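Local coordinates for protein plasmid stabilization system (Mesorhizobium opportunistum, PDB 5CEG) that belongs to the RelE toxin family and probably acts as the ParE-type toxin of a type II toxin-antitoxin system, at residues L19-T24 and A53-L58. Sequence-based numbering, arbitrary orientation.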
loop_
_atom_site.group_PDB
_atom_site.type_symbol
_atom_site.label_atom_id
_atom_site.label_comp_id
_atom_site.label_asym_id
_atom_site.label_seq_id
_atom_site.Cartn_x
_atom_site.Cartn_y
_atom_site.Cartn_z
ATOM N N LEU B 19 -28.306 -1.149 27.490
ATOM C CA LEU B 19 -27.376 -1.505 26.427
ATOM C C LEU B 19 -27.506 -2.983 26.110
ATOM O O LEU B 19 -27.394 -3.844 26.986
ATOM C CB LEU B 19 -25.931 -1.154 26.811
ATOM C CG LEU B 19 -24.934 -1.174 25.634
ATOM C CD1 LEU B 19 -23.929 -0.034 25.741
ATOM C CD2 LEU B 19 -24.218 -2.493 25.582
ATOM N N VAL B 20 -27.749 -3.274 24.838
ATOM C CA VAL B 20 -27.906 -4.637 24.379
ATOM C C VAL B 20 -26.976 -4.879 23.196
ATOM O O VAL B 20 -26.464 -3.926 22.596
ATOM C CB VAL B 20 -29.367 -4.937 23.988
ATOM C CG1 VAL B 20 -30.266 -4.908 25.256
ATOM C CG2 VAL B 20 -29.874 -3.924 22.972
ATOM N N TRP B 21 -26.744 -6.155 22.906
ATOM C CA TRP B 21 -25.809 -6.572 21.858
ATOM C C TRP B 21 -26.542 -7.504 20.908
ATOM O O TRP B 21 -27.268 -8.387 21.347
ATOM C CB TRP B 21 -24.591 -7.298 22.447
ATOM C CG TRP B 21 -23.830 -6.573 23.529
ATOM C CD1 TRP B 21 -24.276 -6.273 24.791
ATOM C CD2 TRP B 21 -22.471 -6.100 23.464
ATOM N NE1 TRP B 21 -23.290 -5.630 25.505
ATOM C CE2 TRP B 21 -22.173 -5.513 24.715
ATOM C CE3 TRP B 21 -21.482 -6.110 22.470
ATOM C CZ2 TRP B 21 -20.931 -4.944 24.995
ATOM C CZ3 TRP B 21 -20.256 -5.539 22.748
ATOM C CH2 TRP B 21 -19.988 -4.966 24.004
ATOM N N SER B 22 -26.362 -7.325 19.604
ATOM C CA SER B 22 -26.957 -8.269 18.670
ATOM C C SER B 22 -26.375 -9.660 18.898
ATOM O O SER B 22 -25.249 -9.812 19.369
ATOM C CB SER B 22 -26.721 -7.823 17.221
ATOM O OG SER B 22 -25.404 -8.184 16.813
ATOM N N PRO B 23 -27.139 -10.708 18.556
ATOM C CA PRO B 23 -26.561 -12.051 18.624
ATOM C C PRO B 23 -25.222 -12.164 17.888
ATOM O O PRO B 23 -24.304 -12.815 18.397
ATOM C CB PRO B 23 -27.636 -12.915 17.958
ATOM C CG PRO B 23 -28.902 -12.215 18.329
ATOM C CD PRO B 23 -28.580 -10.738 18.252
ATOM N N THR B 24 -25.104 -11.532 16.724
ATOM C CA THR B 24 -23.830 -11.585 16.009
ATOM C C THR B 24 -22.715 -10.868 16.778
ATOM O O THR B 24 -21.575 -11.342 16.783
ATOM C CB THR B 24 -23.920 -10.977 14.607
ATOM O OG1 THR B 24 -25.079 -11.493 13.933
ATOM C CG2 THR B 24 -22.677 -11.368 13.808
ATOM N N ALA B 53 -15.219 -2.059 29.398
ATOM C CA ALA B 53 -15.085 -0.678 29.862
ATOM C C ALA B 53 -15.649 0.300 28.837
ATOM O O ALA B 53 -16.331 1.260 29.189
ATOM C CB ALA B 53 -13.623 -0.348 30.166
ATOM N N ARG B 54 -15.370 0.062 27.561
ATOM C CA ARG B 54 -15.843 0.973 26.525
ATOM C C ARG B 54 -17.372 0.909 26.428
ATOM O O ARG B 54 -18.028 1.931 26.226
ATOM C CB ARG B 54 -15.199 0.641 25.167
ATOM C CG ARG B 54 -15.284 1.763 24.113
ATOM C CD ARG B 54 -14.481 3.008 24.521
ATOM N NE ARG B 54 -14.027 3.788 23.365
ATOM C CZ ARG B 54 -13.813 5.105 23.378
ATOM N NH1 ARG B 54 -14.012 5.801 24.492
ATOM N NH2 ARG B 54 -13.381 5.722 22.276
ATOM N N ALA B 55 -17.937 -0.285 26.569
ATOM C CA ALA B 55 -19.394 -0.436 26.503
ATOM C C ALA B 55 -20.090 0.238 27.690
ATOM O O ALA B 55 -21.182 0.784 27.538
ATOM C CB ALA B 55 -19.775 -1.912 26.431
ATOM N N LEU B 56 -19.463 0.185 28.860
ATOM C CA LEU B 56 -19.995 0.839 30.060
ATOM C C LEU B 56 -19.996 2.347 29.880
ATOM O O LEU B 56 -20.946 3.017 30.278
ATOM C CB LEU B 56 -19.186 0.456 31.303
ATOM C CG LEU B 56 -19.350 -0.972 31.832
ATOM C CD1 LEU B 56 -18.278 -1.276 32.870
ATOM C CD2 LEU B 56 -20.740 -1.169 32.420
ATOM N N GLN B 57 -18.935 2.886 29.280
ATOM C CA GLN B 57 -18.911 4.307 28.939
ATOM C C GLN B 57 -20.068 4.672 28.028
ATOM O O GLN B 57 -20.710 5.712 28.178
ATOM C CB GLN B 57 -17.608 4.691 28.230
ATOM C CG GLN B 57 -16.384 4.797 29.089
ATOM C CD GLN B 57 -15.220 5.345 28.288
ATOM O OE1 GLN B 57 -15.018 4.962 27.136
ATOM N NE2 GLN B 57 -14.466 6.260 28.881
ATOM N N LEU B 58 -20.306 3.811 27.047
ATOM C CA LEU B 58 -21.311 4.076 26.038
ATOM C C LEU B 58 -22.712 4.079 26.645
ATOM O O LEU B 58 -23.564 4.867 26.256
ATOM C CB LEU B 58 -21.200 3.040 24.918
ATOM C CG LEU B 58 -22.092 3.218 23.699
ATOM C CD1 LEU B 58 -21.899 4.594 23.068
ATOM C CD2 LEU B 58 -21.785 2.111 22.693
#
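Leu19 and Trp21 meet Ala55 and Leu58 in a van der Waals contact, mostly apolar, with no hydrogen bond across it. Leu19 CB points at the helix yet stays 5.2 Å from Ala55 O. Anti to the backbone N (chi1 -166°), Leu19 CG is sent toward the helix but stops 4.6 Å from Ala55 O, leaving the contact to a methyl. Leu19 CD1 reaches Ala55 O at 3.4 Å and Leu58 CB at 4.2 Å, where the leucine side chains cross at about a right angle. Leu19 CD2 turns back to its own strand, 3.3 Å from Trp21 NE1. The indole approaches Ala55 obliquely: Trp21 CZ2 is 3.5 Å and CH2 3.9 Å from Ala55 CB, and since this methyl is the whole side chain, the ring comes close to the helix. On another side, Arg54 NH1 donates to Gln57 OE1 (163°), and its guanidinium also bonds the second subunit's backbone. Segments 19-21 and 53-58 run obliquely antiparallel (133°), their axes 9.8 Å apart. As in ParE/RelE toxins, helices 23-37 and 41-60 follow the first strand; helix 41-60 packs over strand 18-21, outermost in this chain's sheet, parallel to strand 100-108 and joined through Trp21 backbone hydrogen bonds to another protein's chain.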